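Local structure of CalS11 (Micromonospora echinospora, 3TOS) at residues Phe130-Pro133 with Gly134-Ala138; Glu164-Val167 with Arg168-Val171; Glu194-Lys197 with Ala198-Ala202. The protein probably transfers a methyl group from S-adenosyl-L-methionine to a hydroxyl oxygen during calicheamicin biosynthesis, and is captured here with the spent cofactor S-adenosyl-L-homocysteine. All coordinates share one frame; numbering follows the deposited sequence.

Contact 1 of 3, residues Phe130-Pro133 with Gly134-Ala138. With SAH (S-adenosyl-L-homocysteine), chain O.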
loop_
_atom_site.group_PDB
_atom_site.type_symbol
_atom_site.label_atom_id
_atom_site.label_comp_id
_atom_site.label_asym_id
_atom_site.label_seq_id
_atom_site.Cartn_x
_atom_site.Cartn_y
_atom_site.Cartn_z
ATOM N N PHE B 130 34.597 9.370 -32.558
ATOM C CA PHE B 130 34.562 8.388 -31.490
ATOM C C PHE B 130 35.449 7.145 -31.699
ATOM O O PHE B 130 35.352 6.186 -30.914
ATOM C CB PHE B 130 33.157 7.935 -31.038
ATOM C CG PHE B 130 32.260 9.024 -30.542
ATOM C CD1 PHE B 130 32.577 9.769 -29.421
ATOM C CD2 PHE B 130 31.045 9.233 -31.163
ATOM C CE1 PHE B 130 31.736 10.781 -28.971
ATOM C CE2 PHE B 130 30.185 10.224 -30.724
ATOM C CZ PHE B 130 30.531 11.003 -29.599
ATOM N N ALA B 131 36.290 7.138 -32.739
ATOM C CA ALA B 131 37.264 6.063 -32.938
ATOM C C ALA B 131 38.088 5.851 -31.649
ATOM O O ALA B 131 38.461 6.823 -30.976
ATOM C CB ALA B 131 38.216 6.385 -34.041
ATOM N N VAL B 132 38.387 4.588 -31.326
ATOM C CA VAL B 132 39.311 4.305 -30.278
ATOM C C VAL B 132 40.547 3.654 -30.937
ATOM O O VAL B 132 40.511 3.267 -32.093
ATOM C CB VAL B 132 38.662 3.405 -29.190
ATOM C CG1 VAL B 132 37.430 4.141 -28.592
ATOM C CG2 VAL B 132 38.221 2.081 -29.761
ATOM N N PRO B 133 41.660 3.562 -30.197
ATOM C CA PRO B 133 42.901 3.188 -30.864
ATOM C C PRO B 133 42.897 1.808 -31.469
ATOM O O PRO B 133 42.170 0.903 -30.970
ATOM C CB PRO B 133 43.898 3.185 -29.700
ATOM C CG PRO B 133 43.391 4.188 -28.742
ATOM C CD PRO B 133 41.880 4.059 -28.813
ATOM N N GLY B 134 43.715 1.614 -32.508
ATOM C CA GLY B 134 44.022 0.255 -32.949
ATOM C C GLY B 134 44.415 -0.696 -31.837
ATOM O O GLY B 134 45.248 -0.351 -30.989
ATOM N N GLY B 135 43.757 -1.867 -31.808
ATOM C CA GLY B 135 44.028 -2.841 -30.792
ATOM C C GLY B 135 43.200 -2.640 -29.536
ATOM O O GLY B 135 43.351 -3.405 -28.619
ATOM N N TYR B 136 42.365 -1.602 -29.490
ATOM C CA TYR B 136 41.609 -1.378 -28.293
ATOM C C TYR B 136 40.670 -2.566 -27.808
ATOM O O TYR B 136 40.590 -2.815 -26.617
ATOM C CB TYR B 136 40.830 -0.020 -28.379
ATOM C CG TYR B 136 40.304 0.354 -27.008
ATOM C CD1 TYR B 136 41.151 0.962 -26.068
ATOM C CD2 TYR B 136 39.012 -0.012 -26.601
ATOM C CE1 TYR B 136 40.697 1.280 -24.783
ATOM C CE2 TYR B 136 38.579 0.246 -25.293
ATOM C CZ TYR B 136 39.423 0.907 -24.391
ATOM O OH TYR B 136 38.993 1.190 -23.131
ATOM N N PRO B 137 39.961 -3.240 -28.720
ATOM C CA PRO B 137 39.071 -4.290 -28.244
ATOM C C PRO B 137 39.803 -5.368 -27.470
ATOM O O PRO B 137 39.221 -5.852 -26.509
ATOM C CB PRO B 137 38.408 -4.832 -29.537
ATOM C CG PRO B 137 38.451 -3.634 -30.540
ATOM C CD PRO B 137 39.807 -2.936 -30.161
ATOM N N ALA B 138 41.045 -5.713 -27.853
ATOM C CA ALA B 138 41.811 -6.660 -27.063
ATOM C C ALA B 138 42.070 -6.175 -25.649
ATOM O O ALA B 138 42.024 -6.960 -24.695
ATOM C CB ALA B 138 43.112 -7.024 -27.769
HETATM N N SAH O . 28.608 4.004 -24.570
HETATM C CA SAH O . 29.862 4.813 -24.710
HETATM C CB SAH O . 29.744 5.923 -25.741
HETATM C CG SAH O . 29.549 5.375 -27.170
HETATM S SD SAH O . 29.920 6.651 -28.355
HETATM C C SAH O . 30.132 5.429 -23.339
HETATM O O SAH O . 31.167 6.139 -23.150
HETATM O OXT SAH O . 29.420 5.155 -22.364
HETATM C "C5'" SAH O . 29.046 6.100 -29.829
HETATM C "C4'" SAH O . 29.577 4.750 -30.420
HETATM O "O4'" SAH O . 28.635 4.276 -31.392
HETATM C "C3'" SAH O . 30.892 5.002 -31.174
HETATM O "O3'" SAH O . 31.973 4.259 -30.556
HETATM C "C2'" SAH O . 30.560 4.556 -32.587
HETATM O "O2'" SAH O . 31.640 3.910 -33.294
HETATM C "C1'" SAH O . 29.378 3.585 -32.355
HETATM N N9 SAH O . 28.542 3.420 -33.568
HETATM C C8 SAH O . 27.791 4.361 -34.201
HETATM N N7 SAH O . 27.266 3.760 -35.300
HETATM C C5 SAH O . 27.682 2.479 -35.374
HETATM C C6 SAH O . 27.454 1.365 -36.301
HETATM N N6 SAH O . 26.718 1.552 -37.421
HETATM N N1 SAH O . 28.052 0.187 -35.990
HETATM C C2 SAH O . 28.807 0.025 -34.862
HETATM N N3 SAH O . 29.117 1.021 -34.003
HETATM C C4 SAH O . 28.504 2.239 -34.220
#
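A V132 chi1 of -60° turns CG1 anti to the carbonyl carbon and leaves CG2 between the backbone N and that carbon, where it meets Y136 CB at 3.6 Å. With its own chi1 at -167°, Y136 swings CG away from its amide nitrogen and back beside its carbonyl carbon, which puts CG 3.9 Å from V132 CG2, the two side chains crossing at a slant. The pyrrolidine of P133 adds a looser apolar touch, its CD 4.2 Å from Y136 CD1. The ring then runs on to F80, whose carbonyl oxygen binds Y136 OH, and P34 and I35 of the second subunit pack on P133 and Y136. The backbone closes the turn: Y136 N donates to P133 O at 2.9 Å, from well above the carbonyl plane. G135, with positive phi, stands at the N-cap. At the other end, F130 meets the cofactor. SAH SD sits 3.9 Å above one face of its ring, displaced toward the rim, and F130 CB is 3.7 Å from SAH C3'. F130 also touches the bound glutamic acid. The arrangement is a type II beta turn, P133 to Y136, leading into helix 136-148 from a segment that lines the cofactor pocket.

Contact 2 of 3, residues Glu164-Val167 with Arg168-Val171. With SAH (S-adenosyl-L-homocysteine), chain O.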
loop_
_atom_site.group_PDB
_atom_site.type_symbol
_atom_site.label_atom_id
_atom_site.label_comp_id
_atom_site.label_asym_id
_atom_site.label_seq_id
_atom_site.Cartn_x
_atom_site.Cartn_y
_atom_site.Cartn_z
ATOM N N GLU B 164 32.805 -6.837 -33.058
ATOM C CA GLU B 164 33.399 -5.697 -33.832
ATOM C C GLU B 164 32.815 -5.625 -35.221
ATOM O O GLU B 164 32.794 -6.651 -35.945
ATOM C CB GLU B 164 34.919 -5.868 -33.963
ATOM C CG GLU B 164 35.603 -6.056 -32.622
ATOM C CD GLU B 164 37.100 -6.263 -32.761
ATOM O OE1 GLU B 164 37.741 -5.480 -33.533
ATOM O OE2 GLU B 164 37.628 -7.198 -32.060
ATOM N N GLY B 165 32.384 -4.421 -35.596
ATOM C CA GLY B 165 31.899 -4.127 -36.937
ATOM C C GLY B 165 30.644 -3.271 -36.927
ATOM O O GLY B 165 30.218 -2.757 -35.879
ATOM N N ASP B 166 30.046 -3.087 -38.115
ATOM C CA ASP B 166 28.841 -2.262 -38.240
ATOM C C ASP B 166 27.639 -3.035 -37.760
ATOM O O ASP B 166 27.388 -4.142 -38.252
ATOM C CB ASP B 166 28.714 -1.922 -39.714
ATOM C CG ASP B 166 27.632 -0.955 -39.997
ATOM O OD1 ASP B 166 26.635 -0.860 -39.265
ATOM O OD2 ASP B 166 27.803 -0.197 -40.956
ATOM N N VAL B 167 26.912 -2.487 -36.779
ATOM C CA VAL B 167 25.722 -3.165 -36.177
ATOM C C VAL B 167 24.689 -3.568 -37.188
ATOM O O VAL B 167 23.921 -4.525 -36.944
ATOM C CB VAL B 167 25.040 -2.371 -35.024
ATOM C CG1 VAL B 167 25.984 -2.266 -33.778
ATOM C CG2 VAL B 167 24.560 -1.004 -35.492
ATOM N N ARG B 168 24.614 -2.881 -38.313
ATOM C CA ARG B 168 23.654 -3.277 -39.363
ATOM C C ARG B 168 23.878 -4.714 -39.817
ATOM O O ARG B 168 22.927 -5.430 -40.198
ATOM C CB ARG B 168 23.704 -2.318 -40.556
ATOM C CG ARG B 168 23.187 -0.945 -40.161
ATOM C CD ARG B 168 23.366 0.099 -41.243
ATOM N NE ARG B 168 24.723 0.591 -41.199
ATOM C CZ ARG B 168 25.111 1.766 -41.673
ATOM N NH1 ARG B 168 24.240 2.619 -42.216
ATOM N NH2 ARG B 168 26.371 2.088 -41.580
ATOM N N GLU B 169 25.139 -5.144 -39.744
ATOM C CA GLU B 169 25.499 -6.548 -40.095
ATOM C C GLU B 169 25.677 -7.433 -38.866
ATOM O O GLU B 169 25.254 -8.622 -38.835
ATOM C CB GLU B 169 26.770 -6.555 -40.957
ATOM C CG GLU B 169 26.540 -6.142 -42.408
ATOM C CD GLU B 169 26.107 -4.654 -42.666
ATOM O OE1 GLU B 169 26.862 -3.682 -42.375
ATOM O OE2 GLU B 169 25.007 -4.467 -43.244
ATOM N N THR B 170 26.367 -6.888 -37.851
ATOM C CA THR B 170 26.834 -7.749 -36.762
ATOM C C THR B 170 25.709 -8.086 -35.788
ATOM O O THR B 170 25.781 -9.111 -35.140
ATOM C CB THR B 170 27.966 -7.096 -35.975
ATOM O OG1 THR B 170 27.480 -5.891 -35.389
ATOM C CG2 THR B 170 29.163 -6.770 -36.868
ATOM N N VAL B 171 24.676 -7.224 -35.639
ATOM C CA VAL B 171 23.588 -7.541 -34.694
ATOM C C VAL B 171 22.690 -8.652 -35.235
ATOM O O VAL B 171 22.471 -9.639 -34.570
ATOM C CB VAL B 171 22.793 -6.270 -34.202
ATOM C CG1 VAL B 171 21.517 -6.692 -33.394
ATOM C CG2 VAL B 171 23.735 -5.428 -33.302
HETATM N N SAH O . 28.608 4.004 -24.570
HETATM C CA SAH O . 29.862 4.813 -24.710
HETATM C CB SAH O . 29.744 5.923 -25.741
HETATM C CG SAH O . 29.549 5.375 -27.170
HETATM S SD SAH O . 29.920 6.651 -28.355
HETATM C C SAH O . 30.132 5.429 -23.339
HETATM O O SAH O . 31.167 6.139 -23.150
HETATM O OXT SAH O . 29.420 5.155 -22.364
HETATM C "C5'" SAH O . 29.046 6.100 -29.829
HETATM C "C4'" SAH O . 29.577 4.750 -30.420
HETATM O "O4'" SAH O . 28.635 4.276 -31.392
HETATM C "C3'" SAH O . 30.892 5.002 -31.174
HETATM O "O3'" SAH O . 31.973 4.259 -30.556
HETATM C "C2'" SAH O . 30.560 4.556 -32.587
HETATM O "O2'" SAH O . 31.640 3.910 -33.294
HETATM C "C1'" SAH O . 29.378 3.585 -32.355
HETATM N N9 SAH O . 28.542 3.420 -33.568
HETATM C C8 SAH O . 27.791 4.361 -34.201
HETATM N N7 SAH O . 27.266 3.760 -35.300
HETATM C C5 SAH O . 27.682 2.479 -35.374
HETATM C C6 SAH O . 27.454 1.365 -36.301
HETATM N N6 SAH O . 26.718 1.552 -37.421
HETATM N N1 SAH O . 28.052 0.187 -35.990
HETATM C C2 SAH O . 28.807 0.025 -34.862
HETATM N N3 SAH O . 29.117 1.021 -34.003
HETATM C C4 SAH O . 28.504 2.239 -34.220
HETATM O O HOH W 1 29.375 -4.555 -33.940
#
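D166 and R168 meet at an N-cap: D166 directly precedes helix 167-177 in a Rossmann-like methyltransferase fold, at the end of strand 160-164 where the adenine of S-adenosyl-L-homocysteine binds. Followed outward, D166 CB first meets E169 OE1 at 3.7 Å. CG, anti to the backbone N (chi1 -173°), lies at the edge of the R168 guanidinium and in its plane. OD1 is gripped three times, by R168 N on its anti side, by R168 NE on its syn side, and by SAH N6 at 3.0 Å along a nearly straight bond (169°). OD2 offers its syn lone pair to R168 NH2 at 2.8 Å. The salt bridge is thus side-on, NE and NH2 taking one oxygen each, although the carboxylate and guanidinium planes stand 44° apart. D114 and E194 also bind this guanidinium, so three carboxylates surround it; its charge probably offsets only part of the repulsion between E169 OE1 and D166 OD2, 3.9 Å apart. The adenine is read on its N6/N1 edge, since V167 N donates to SAH N1 at 3.0 Å while V167 CG1 and CG2 pack against the ring. D166 O takes both E169 N and T170 N, starting the helix. Beside this, one water donates to G165 O at 2.8 Å and accepts from T170 OG1 at 2.7 Å.

Contact 3 of 3, residues Glu194-Lys197 with Ala198-Ala202. With SAH (S-adenosyl-L-homocysteine), chain O.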
loop_
_atom_site.group_PDB
_atom_site.type_symbol
_atom_site.label_atom_id
_atom_site.label_comp_id
_atom_site.label_asym_id
_atom_site.label_seq_id
_atom_site.Cartn_x
_atom_site.Cartn_y
_atom_site.Cartn_z
ATOM N N GLU B 194 20.429 5.602 -38.813
ATOM C CA GLU B 194 20.331 4.311 -39.581
ATOM C C GLU B 194 20.644 3.063 -38.733
ATOM O O GLU B 194 19.872 2.105 -38.762
ATOM C CB GLU B 194 21.213 4.352 -40.843
ATOM C CG GLU B 194 20.676 5.339 -41.852
ATOM C CD GLU B 194 21.375 5.235 -43.185
ATOM O OE1 GLU B 194 21.905 4.126 -43.517
ATOM O OE2 GLU B 194 21.338 6.191 -43.966
ATOM N N PRO B 195 21.764 3.055 -38.009
ATOM C CA PRO B 195 22.032 1.841 -37.252
ATOM C C PRO B 195 21.051 1.671 -36.102
ATOM O O PRO B 195 20.726 0.533 -35.752
ATOM C CB PRO B 195 23.460 2.093 -36.723
ATOM C CG PRO B 195 23.665 3.541 -36.779
ATOM C CD PRO B 195 22.921 3.986 -38.015
ATOM N N THR B 196 20.594 2.771 -35.503
ATOM C CA THR B 196 19.564 2.646 -34.466
ATOM C C THR B 196 18.320 1.934 -34.998
ATOM O O THR B 196 17.781 1.061 -34.314
ATOM C CB THR B 196 19.215 4.007 -33.839
ATOM O OG1 THR B 196 20.422 4.570 -33.271
ATOM C CG2 THR B 196 18.119 3.874 -32.755
ATOM N N LYS B 197 17.814 2.413 -36.107
ATOM C CA LYS B 197 16.643 1.823 -36.742
ATOM C C LYS B 197 16.841 0.345 -37.051
ATOM O O LYS B 197 15.967 -0.466 -36.726
ATOM C CB LYS B 197 16.322 2.582 -38.056
ATOM C CG LYS B 197 15.022 2.048 -38.759
ATOM C CD LYS B 197 14.741 2.909 -39.997
ATOM C CE LYS B 197 13.387 2.573 -40.645
ATOM N NZ LYS B 197 13.506 1.304 -41.351
ATOM N N ALA B 198 17.974 0.012 -37.660
ATOM C CA ALA B 198 18.246 -1.393 -37.992
ATOM C C ALA B 198 18.288 -2.281 -36.741
ATOM O O ALA B 198 17.825 -3.437 -36.782
ATOM C CB ALA B 198 19.600 -1.488 -38.729
ATOM N N VAL B 199 18.895 -1.780 -35.663
ATOM C CA VAL B 199 19.035 -2.620 -34.506
ATOM C C VAL B 199 17.714 -2.738 -33.784
ATOM O O VAL B 199 17.366 -3.815 -33.317
ATOM C CB VAL B 199 20.127 -2.069 -33.578
ATOM C CG1 VAL B 199 20.070 -2.794 -32.223
ATOM C CG2 VAL B 199 21.510 -2.249 -34.235
ATOM N N LEU B 200 16.919 -1.661 -33.726
ATOM C CA LEU B 200 15.601 -1.772 -33.103
ATOM C C LEU B 200 14.793 -2.840 -33.820
ATOM O O LEU B 200 14.101 -3.658 -33.185
ATOM C CB LEU B 200 14.831 -0.438 -33.225
ATOM C CG LEU B 200 15.105 0.590 -32.161
ATOM C CD1 LEU B 200 14.426 1.911 -32.647
ATOM C CD2 LEU B 200 14.554 0.129 -30.764
ATOM N N GLU B 201 14.847 -2.825 -35.146
ATOM C CA GLU B 201 14.069 -3.850 -35.945
ATOM C C GLU B 201 14.557 -5.292 -35.644
ATOM O O GLU B 201 13.733 -6.231 -35.517
ATOM C CB GLU B 201 14.198 -3.524 -37.439
ATOM C CG GLU B 201 13.395 -2.325 -37.818
ATOM C CD GLU B 201 13.823 -1.681 -39.115
ATOM O OE1 GLU B 201 14.909 -2.004 -39.655
ATOM O OE2 GLU B 201 13.071 -0.778 -39.580
ATOM N N ALA B 202 15.873 -5.453 -35.555
ATOM C CA ALA B 202 16.491 -6.761 -35.313
ATOM C C ALA B 202 16.190 -7.355 -33.910
ATOM O O ALA B 202 15.976 -8.577 -33.798
ATOM C CB ALA B 202 18.049 -6.657 -35.512
HETATM N N SAH O . 28.608 4.004 -24.570
HETATM C CA SAH O . 29.862 4.813 -24.710
HETATM C CB SAH O . 29.744 5.923 -25.741
HETATM C CG SAH O . 29.549 5.375 -27.170
HETATM S SD SAH O . 29.920 6.651 -28.355
HETATM C C SAH O . 30.132 5.429 -23.339
HETATM O O SAH O . 31.167 6.139 -23.150
HETATM O OXT SAH O . 29.420 5.155 -22.364
HETATM C "C5'" SAH O . 29.046 6.100 -29.829
HETATM C "C4'" SAH O . 29.577 4.750 -30.420
HETATM O "O4'" SAH O . 28.635 4.276 -31.392
HETATM C "C3'" SAH O . 30.892 5.002 -31.174
HETATM O "O3'" SAH O . 31.973 4.259 -30.556
HETATM C "C2'" SAH O . 30.560 4.556 -32.587
HETATM O "O2'" SAH O . 31.640 3.910 -33.294
HETATM C "C1'" SAH O . 29.378 3.585 -32.355
HETATM N N9 SAH O . 28.542 3.420 -33.568
HETATM C C8 SAH O . 27.791 4.361 -34.201
HETATM N N7 SAH O . 27.266 3.760 -35.300
HETATM C C5 SAH O . 27.682 2.479 -35.374
HETATM C C6 SAH O . 27.454 1.365 -36.301
HETATM N N6 SAH O . 26.718 1.552 -37.421
HETATM N N1 SAH O . 28.052 0.187 -35.990
HETATM C C2 SAH O . 28.807 0.025 -34.862
HETATM N N3 SAH O . 29.117 1.021 -34.003
HETATM C C4 SAH O . 28.504 2.239 -34.220
HETATM O O HOH W 2 16.270 -0.367 -41.310
#
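The charged contact is between K197 and E201, one helical turn apart. K197 NZ donates to E201 OE2 at 2.8 Å, meeting the syn lone pair, the one on the side of the other carboxylate oxygen. The lysine chain is extended as far as CE, and only its last torsion (chi4 -75°) bends NZ over to the glutamate; the two side chains cross at a slant. A water completes the bridge, accepting from K197 NZ at 3.2 Å and donating to E201 OE1 at 2.7 Å, so that both carboxylate oxygens are tied, directly or through water, to one ammonium group. Were K197 an alanine, E201 would probably lose its charged mate, its carboxylate becoming freer to turn, and the chain that packs on A229 and V233 of helix 225-233 would be gone.

The backbone bonds are those of a regular alpha-helix, i to i+4. A198 N binds E194 O, V199 N binds P195 O, L200 N binds T196 O at 2.9 Å and E201 N binds K197 O, each N-H running fairly straight to its carbonyl. A side-chain hydrogen bond joins T196 OG1 to L192 O. This is helix 193-203, which follows strand 183-188 in the Rossmann-like sheet and packs against F188 of that strand through T196, V199 and L200.

Apolar contacts occupy other faces. The T196 and L200 side chains lie side by side, pointing the same way, with T196 CG2 4.2 Å from L200 CD1. V199 also packs on V171 of helix 167-177.

The cofactor is met by P195 alone of residues 194-202: its CB is 3.4 Å from SAH N6, and its CG is 3.9 Å from SAH N7.

In the fold
The three contacts come in series along the chain, all within the methyltransferase domain, and all touch the same S-adenosyl-L-homocysteine. Contact 1 leads into helix 136-148, contact 2 opens helix 167-177 after strand 160-164, an outermost strand of the sheet within this chain, and contact 3 lies on helix 193-203 after strand 183-188. Contacts 2 and 3, centres about 10 Å apart, are joined by the R168 NH1 to E194 OE1 salt bridge (3.1 Å) and by V167 packing on P195 and V199. Contacts 1 and 2, centres about 16 Å apart, touch at P137 CB and E164 OE2 (3.5 Å); only contacts 1 and 3 do not meet, their nearest atoms about 11 Å apart. Contacts 2 and 3 thus hold the cofactor's adenine, while contact 1 reaches its sulfur and ribose.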